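Local atomic coordinates of histidine acid phosphatase (Hafnia alvei, PDB entry 4ARU), a protein that belongs to branch 2 of the histidine phosphatase superfamily and folds as a single chain in which helices flank a mixed beta sheet. Residues A[127-132]-A[271-276]; A[69-74]-A[339-344]; A[177-182]-A[192-197]. All blocks are in the same frame, centred on the assembly; numbering follows the deposited sequence.

Contact 1 (A[127-132]-A[271-276]); sequences FHPVKA and GTPLLQ
The backbone O of Phe-127 accepts a hydrogen bond from Asn-309 ND2 on helix 307-317, and Asn-309 is also touched by Leu-274, the residue that faces Phe-127 across this contact. Asn-309 thus bonds to one segment and packs against the other; between themselves the two segments meet through hydrocarbon alone. Although CB of Phe-127 leaves its own backbone pointing away from helix 264-282, the ring swings back with chi1 at -65°, and CD1 comes to 4.4 Å from Leu-274 CD1. The methyl approaches the ring at a slant. Both side chains also rest on Ile-303 of strand 300-305, which makes a third wall for the pair.

Closer packing comes from two prolines whose CB atoms point at the opposite segment. CG of Pro-129 sits 3.9 Å from CD of Pro-273, while CB of Pro-129 is 4.0 Å from CG of Pro-273, so the rings meet by their outer carbons at an oblique crossing. Pro-273 has no N-H to give to the preceding turn, and the helix kinks there; regular bonding has resumed by Leu-275, whose N donates to Gly-271 O at 2.9 Å. On the loop side, Ala-132 N reaches back to His-128 O at 2.9 Å and rounds the chain into a single turn. All four touching residues are buried: this is apolar packing of a loop against a proline-kinked helix beside the central mixed sheet of the histidine phosphatase fold.

Contact 2 (A[69-74]-A[339-344]); sequences QQQGLL and ERWVDN
A Schellman motif closes helix 51-70 here and delivers Gln-71 to the side of strand 335-342, where its amide meets Trp-341. Gly-72, with positive phi, is the C-prime residue: its N bonds to Gln-69 O at 3.1 Å, and Leu-73 N returns to Phe-68 O. Gln-71 has just left the helix. Its CG stands beside the backbone N, opposite the carbonyl carbon, at chi1 -56°, and the chain then runs extended across the gap to the strand. NE2 arrives at the rim of the indole near its plane, 3.7 Å from Trp-341 CZ2, with the amide turned 77° from the ring; this is van der Waals contact at the benzo edge. Gln-71 OE1 stays 4.2 Å from Glu-339 OE2, too far for a bond.

Two residues apart on the strand, Glu-339 and Trp-341 brace each other. The carboxylate has a second partner in Arg-67 of helix 51-70, whose NH2 forms a salt bridge with OE2, so the charge joins helix to sheet. Tyr-392 meets the indole edge-to-face. Trp-341 NE1 helps hold the indole's rotation, donating nearly in the ring plane to Glu-339 OE1 at 2.9 Å, on its anti side but tilted 27° out of the carboxylate plane.

Contact 3 (A[177-182]-A[192-197]); sequences SPYCQQ and SQAMPS
With chi1 at -170°, Tyr-179 throws its ring out from helix 178-182 toward Met-195, whose side chain comes from the opposite direction and bends at chi3 (-116°) to lay its methyl on the aromatic face. The result is a Met-aromatic contact joining two short helices at the edge of the molecule, with Met-195 the first residue past the end of helix 191-194. Its CE lies 4.3 Å from the centroid of the Tyr-179 ring and 19° off its normal, a CH-pi contact displaced toward the rim on the CZ and CE1 side. SD of Met-195 stands farther out and oblique, 5.1 Å from that centroid. Met-195 CG lies 3.8 Å from Tyr-179 OH, so the methionine runs from the hydroxyl back over the ring. Ala-194 adds its CB, 4.2 Å from Tyr-179 CE1.

His-183 stacks on the tyrosine ring, and Phe-174 touches both the tyrosine and Met-195. The disulfide from Cys-180 to Cys-189 provides a covalent tie. Ser-177 is the N-cap of helix 178-182, its OG weakly accepting from Cys-180 N. Beyond the ring, one water links the two segments, a short 2.5 Å from Tyr-179 OH and donating to Ala-194 O at 2.8 Å.

How the contacts relate
The three contacts close loops that sit one within another. The chain passes 69-74, then 127-132, then both halves of contact 3, and returns through 271-276 to 339-344. Contact 3 is local, its segments only 10 residues apart along the chain. Contacts 1 and 2, with centres about 28 Å apart, join distant parts of the sequence at the mixed sheet: contact 2 uses its strand 335-342, while contact 1 packs against strand 300-305. Contact 3 lies about 36 Å from contact 1 and about 54 Å from contact 2, centre to centre, across the middle of the chain from contact 2. It closes a short excursion about 30 Å from the chain centre.

Contact 1 (A[127-132]-A[271-276])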
# COMPACT_ATOMS: atom_id res chain seq x y z
N PHE A 127 -10.94 1.70 -6.53
CA PHE A 127 -9.54 1.34 -6.49
C PHE A 127 -8.79 1.72 -7.76
O PHE A 127 -7.56 2.02 -7.66
CB PHE A 127 -9.34 -0.15 -6.25
CG PHE A 127 -9.83 -0.60 -4.88
CD1 PHE A 127 -9.04 -0.48 -3.76
CD2 PHE A 127 -11.11 -1.14 -4.72
CE1 PHE A 127 -9.49 -0.83 -2.52
CE2 PHE A 127 -11.57 -1.54 -3.48
CZ PHE A 127 -10.74 -1.40 -2.38
N HIS A 128 -9.46 1.65 -8.90
CA HIS A 128 -8.86 1.83 -10.22
C HIS A 128 -9.77 2.67 -11.12
O HIS A 128 -10.35 2.19 -12.12
CB HIS A 128 -8.54 0.50 -10.87
CG HIS A 128 -7.53 -0.29 -10.11
ND1 HIS A 128 -7.88 -1.34 -9.29
CD2 HIS A 128 -6.20 -0.14 -9.98
CE1 HIS A 128 -6.79 -1.85 -8.74
NE2 HIS A 128 -5.76 -1.14 -9.15
N PRO A 129 -9.92 3.98 -10.77
CA PRO A 129 -10.83 4.83 -11.52
C PRO A 129 -10.41 5.04 -12.98
O PRO A 129 -11.24 5.18 -13.88
CB PRO A 129 -10.82 6.15 -10.75
CG PRO A 129 -9.62 6.10 -9.90
CD PRO A 129 -9.36 4.67 -9.58
N VAL A 130 -9.10 5.07 -13.21
CA VAL A 130 -8.61 5.26 -14.57
C VAL A 130 -8.92 4.01 -15.43
O VAL A 130 -9.51 4.10 -16.54
CB VAL A 130 -7.11 5.61 -14.55
CG1 VAL A 130 -6.52 5.62 -15.95
CG2 VAL A 130 -6.91 6.98 -13.92
N LYS A 131 -8.58 2.83 -14.93
CA LYS A 131 -8.89 1.60 -15.68
C LYS A 131 -10.40 1.43 -15.84
O LYS A 131 -10.88 0.98 -16.88
CB LYS A 131 -8.26 0.42 -14.94
CG LYS A 131 -8.58 -0.94 -15.51
CD LYS A 131 -7.62 -2.01 -14.96
CE LYS A 131 -7.75 -2.24 -13.46
NZ LYS A 131 -7.06 -3.46 -12.96
N ALA A 132 -11.18 1.83 -14.83
CA ALA A 132 -12.65 1.77 -14.87
C ALA A 132 -13.32 2.78 -15.83
O ALA A 132 -14.53 2.75 -16.07
CB ALA A 132 -13.22 1.94 -13.47
N GLY A 271 -6.33 8.18 -7.10
CA GLY A 271 -6.63 8.21 -5.69
C GLY A 271 -7.82 9.01 -5.23
O GLY A 271 -8.16 8.97 -4.05
N THR A 272 -8.42 9.77 -6.12
CA THR A 272 -9.52 10.67 -5.74
C THR A 272 -10.68 9.89 -5.09
O THR A 272 -11.13 10.27 -4.01
CB THR A 272 -9.93 11.61 -6.88
OG1 THR A 272 -8.93 12.65 -6.94
CG2 THR A 272 -11.20 12.25 -6.62
N PRO A 273 -11.17 8.81 -5.72
CA PRO A 273 -12.27 8.12 -5.05
C PRO A 273 -11.94 7.65 -3.66
O PRO A 273 -12.78 7.79 -2.74
CB PRO A 273 -12.57 6.96 -6.02
CG PRO A 273 -12.30 7.60 -7.36
CD PRO A 273 -11.01 8.39 -7.12
N LEU A 274 -10.78 7.11 -3.45
CA LEU A 274 -10.45 6.62 -2.14
C LEU A 274 -10.31 7.75 -1.14
O LEU A 274 -10.76 7.64 0.01
CB LEU A 274 -9.18 5.75 -2.16
CG LEU A 274 -9.33 4.26 -2.48
CD1 LEU A 274 -7.96 3.64 -2.73
CD2 LEU A 274 -10.05 3.58 -1.32
N LEU A 275 -9.64 8.82 -1.54
CA LEU A 275 -9.46 9.92 -0.58
C LEU A 275 -10.81 10.51 -0.23
O LEU A 275 -11.06 10.83 0.96
CB LEU A 275 -8.49 10.98 -1.10
CG LEU A 275 -8.10 12.03 -0.04
CD1 LEU A 275 -7.36 11.40 1.09
CD2 LEU A 275 -7.24 13.10 -0.69
N GLN A 276 -11.70 10.68 -1.20
CA GLN A 276 -13.02 11.21 -0.88
C GLN A 276 -13.76 10.27 0.09
O GLN A 276 -14.44 10.72 1.02
CB GLN A 276 -13.85 11.40 -2.17
CG GLN A 276 -15.10 12.21 -2.06
CD GLN A 276 -14.87 13.69 -2.25
OE1 GLN A 276 -13.70 14.22 -2.24
NE2 GLN A 276 -15.94 14.38 -2.45

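Contact 2 (A[69-74]-A[339-344])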
# COMPACT_ATOMS: atom_id res chain seq x y z
N GLN A 69 -9.92 -2.07 21.19
CA GLN A 69 -10.54 -2.36 22.47
C GLN A 69 -9.99 -1.48 23.55
O GLN A 69 -10.71 -0.97 24.40
CB GLN A 69 -10.24 -3.79 22.91
CG GLN A 69 -11.18 -4.76 22.28
CD GLN A 69 -10.73 -6.19 22.50
OE1 GLN A 69 -9.55 -6.49 22.63
NE2 GLN A 69 -11.67 -7.07 22.54
N GLN A 70 -8.67 -1.31 23.54
CA GLN A 70 -8.04 -0.49 24.57
C GLN A 70 -8.53 0.96 24.49
O GLN A 70 -8.66 1.62 25.52
CB GLN A 70 -6.52 -0.57 24.41
CG GLN A 70 -5.74 0.28 25.44
CD GLN A 70 -4.25 0.33 25.12
OE1 GLN A 70 -3.83 0.61 23.99
NE2 GLN A 70 -3.44 0.05 26.13
N GLN A 71 -8.86 1.40 23.28
CA GLN A 71 -9.30 2.78 23.02
C GLN A 71 -10.84 2.90 23.10
O GLN A 71 -11.42 3.97 22.82
CB GLN A 71 -8.77 3.29 21.66
CG GLN A 71 -7.22 3.22 21.52
CD GLN A 71 -6.68 3.42 20.10
OE1 GLN A 71 -7.08 2.74 19.11
NE2 GLN A 71 -5.73 4.35 19.98
N GLY A 72 -11.51 1.84 23.52
CA GLY A 72 -12.95 1.88 23.76
C GLY A 72 -13.84 1.81 22.55
O GLY A 72 -15.09 1.90 22.65
N LEU A 73 -13.21 1.58 21.40
CA LEU A 73 -13.91 1.58 20.13
C LEU A 73 -14.62 0.24 19.88
O LEU A 73 -15.74 0.24 19.33
CB LEU A 73 -12.89 1.95 19.04
CG LEU A 73 -13.53 2.27 17.70
CD1 LEU A 73 -14.44 3.49 17.78
CD2 LEU A 73 -12.42 2.39 16.66
N LEU A 74 -14.03 -0.88 20.28
CA LEU A 74 -14.64 -2.24 20.22
C LEU A 74 -14.76 -2.88 21.60
O LEU A 74 -14.01 -2.50 22.47
CB LEU A 74 -13.72 -3.17 19.44
CG LEU A 74 -13.63 -2.90 17.95
CD1 LEU A 74 -12.58 -3.85 17.41
CD2 LEU A 74 -15.00 -3.16 17.33
N GLU A 339 -7.64 7.98 12.04
CA GLU A 339 -8.41 7.95 13.28
C GLU A 339 -9.09 9.27 13.44
O GLU A 339 -8.44 10.32 13.40
CB GLU A 339 -7.51 7.70 14.47
CG GLU A 339 -6.88 6.33 14.41
CD GLU A 339 -5.99 5.96 15.58
OE1 GLU A 339 -5.59 6.82 16.37
OE2 GLU A 339 -5.69 4.74 15.68
N ARG A 340 -10.38 9.22 13.71
CA ARG A 340 -11.17 10.40 14.06
C ARG A 340 -11.27 10.46 15.55
O ARG A 340 -11.91 9.62 16.17
CB ARG A 340 -12.59 10.37 13.44
CG ARG A 340 -13.50 11.47 13.92
CD ARG A 340 -14.97 11.19 13.62
NE ARG A 340 -15.86 12.09 14.28
CZ ARG A 340 -16.31 13.28 13.81
NH1 ARG A 340 -16.04 13.70 12.59
NH2 ARG A 340 -17.09 14.03 14.55
N TRP A 341 -10.62 11.48 16.13
CA TRP A 341 -10.59 11.71 17.57
C TRP A 341 -11.40 12.96 17.85
O TRP A 341 -11.42 13.89 17.03
CB TRP A 341 -9.16 11.97 18.01
CG TRP A 341 -8.31 10.79 18.01
CD1 TRP A 341 -7.53 10.28 17.00
CD2 TRP A 341 -8.13 9.90 19.13
NE1 TRP A 341 -6.89 9.15 17.43
CE2 TRP A 341 -7.25 8.89 18.72
CE3 TRP A 341 -8.64 9.87 20.44
CZ2 TRP A 341 -6.88 7.84 19.56
CZ3 TRP A 341 -8.27 8.83 21.27
CH2 TRP A 341 -7.39 7.84 20.82
N VAL A 342 -12.04 13.03 19.01
CA VAL A 342 -12.65 14.32 19.45
C VAL A 342 -12.14 14.59 20.82
O VAL A 342 -11.92 13.68 21.59
CB VAL A 342 -14.20 14.46 19.56
CG1 VAL A 342 -14.86 14.38 18.20
CG2 VAL A 342 -14.80 13.50 20.59
N ASP A 343 -11.85 15.85 21.09
CA ASP A 343 -11.44 16.26 22.45
C ASP A 343 -12.65 16.47 23.32
O ASP A 343 -13.78 16.33 22.88
CB ASP A 343 -10.47 17.45 22.41
CG ASP A 343 -11.10 18.73 21.90
OD1 ASP A 343 -12.33 18.92 21.89
OD2 ASP A 343 -10.27 19.63 21.54
N ASN A 344 -12.43 16.83 24.58
CA ASN A 344 -13.54 17.00 25.47
C ASN A 344 -14.39 18.24 25.24
O ASN A 344 -15.39 18.44 25.93
CB ASN A 344 -13.09 16.87 26.92
CG ASN A 344 -12.23 18.03 27.38
OD1 ASN A 344 -12.14 19.07 26.73
ND2 ASN A 344 -11.63 17.85 28.53

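Contact 3 (A[177-182]-A[192-197])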
# COMPACT_ATOMS: atom_id res chain seq x y z
N SER A 177 23.54 -14.65 -17.00
CA SER A 177 22.14 -14.95 -17.29
C SER A 177 21.94 -15.16 -18.79
O SER A 177 22.74 -14.70 -19.61
CB SER A 177 21.26 -13.83 -16.80
OG SER A 177 21.40 -12.69 -17.64
N PRO A 178 20.84 -15.84 -19.15
CA PRO A 178 20.53 -15.96 -20.58
C PRO A 178 20.35 -14.61 -21.25
O PRO A 178 20.72 -14.43 -22.42
CB PRO A 178 19.20 -16.73 -20.58
CG PRO A 178 19.27 -17.55 -19.34
CD PRO A 178 19.92 -16.64 -18.32
N TYR A 179 19.84 -13.64 -20.51
CA TYR A 179 19.73 -12.30 -21.04
C TYR A 179 21.05 -11.80 -21.61
O TYR A 179 21.09 -11.28 -22.72
CB TYR A 179 19.25 -11.32 -19.96
CG TYR A 179 18.88 -9.95 -20.49
CD1 TYR A 179 19.86 -8.97 -20.75
CD2 TYR A 179 17.55 -9.65 -20.73
CE1 TYR A 179 19.48 -7.73 -21.23
CE2 TYR A 179 17.17 -8.43 -21.21
CZ TYR A 179 18.12 -7.49 -21.47
OH TYR A 179 17.69 -6.28 -21.93
N CYS A 180 22.13 -12.02 -20.88
CA CYS A 180 23.46 -11.58 -21.31
C CYS A 180 24.05 -12.49 -22.36
O CYS A 180 24.87 -12.06 -23.15
CB CYS A 180 24.40 -11.48 -20.12
SG CYS A 180 24.01 -10.07 -19.07
N GLN A 181 23.62 -13.75 -22.39
CA GLN A 181 23.99 -14.65 -23.52
C GLN A 181 23.27 -14.26 -24.84
O GLN A 181 23.75 -14.66 -25.90
CB GLN A 181 23.66 -16.11 -23.18
CG GLN A 181 24.32 -16.62 -21.89
CD GLN A 181 23.83 -18.01 -21.41
OE1 GLN A 181 22.64 -18.39 -21.52
NE2 GLN A 181 24.76 -18.77 -20.83
N GLN A 182 22.16 -13.51 -24.77
CA GLN A 182 21.37 -13.07 -25.95
C GLN A 182 21.55 -11.59 -26.31
O GLN A 182 21.34 -11.20 -27.47
CB GLN A 182 19.88 -13.28 -25.70
CG GLN A 182 19.46 -14.68 -25.32
CD GLN A 182 17.95 -14.79 -25.12
OE1 GLN A 182 17.46 -14.96 -24.00
NE2 GLN A 182 17.21 -14.68 -26.22
N SER A 192 22.61 -1.98 -15.55
CA SER A 192 22.18 -0.59 -15.76
C SER A 192 22.31 -0.14 -17.24
O SER A 192 21.38 0.45 -17.78
CB SER A 192 22.97 0.35 -14.85
OG SER A 192 22.61 1.73 -15.11
N GLN A 193 23.44 -0.41 -17.86
CA GLN A 193 23.71 0.01 -19.24
C GLN A 193 22.75 -0.68 -20.20
O GLN A 193 22.30 -0.08 -21.17
CB GLN A 193 25.15 -0.35 -19.60
CG GLN A 193 25.66 0.25 -20.91
CD GLN A 193 25.10 -0.42 -22.15
OE1 GLN A 193 24.86 -1.62 -22.15
NE2 GLN A 193 24.88 0.35 -23.22
N ALA A 194 22.49 -1.95 -19.94
CA ALA A 194 21.63 -2.76 -20.81
C ALA A 194 20.17 -2.29 -20.83
O ALA A 194 19.46 -2.53 -21.81
CB ALA A 194 21.70 -4.22 -20.41
N MET A 195 19.73 -1.67 -19.73
CA MET A 195 18.32 -1.36 -19.50
C MET A 195 18.15 0.07 -19.00
O MET A 195 17.77 0.30 -17.87
CB MET A 195 17.68 -2.34 -18.52
CG MET A 195 17.62 -3.72 -19.11
SD MET A 195 16.87 -4.91 -17.95
CE MET A 195 18.26 -5.99 -17.68
N PRO A 196 18.39 1.03 -19.90
CA PRO A 196 18.12 2.42 -19.52
C PRO A 196 16.68 2.66 -19.10
O PRO A 196 15.76 2.00 -19.60
CB PRO A 196 18.49 3.20 -20.77
CG PRO A 196 18.28 2.23 -21.87
CD PRO A 196 18.76 0.91 -21.31
N SER A 197 16.45 3.56 -18.14
CA SER A 197 15.09 3.92 -17.76
C SER A 197 14.36 4.67 -18.88
O SER A 197 14.97 5.48 -19.60
CB SER A 197 15.08 4.78 -16.47
OG SER A 197 15.41 4.05 -15.32
O HOH W 1 19.41 -4.93 -23.22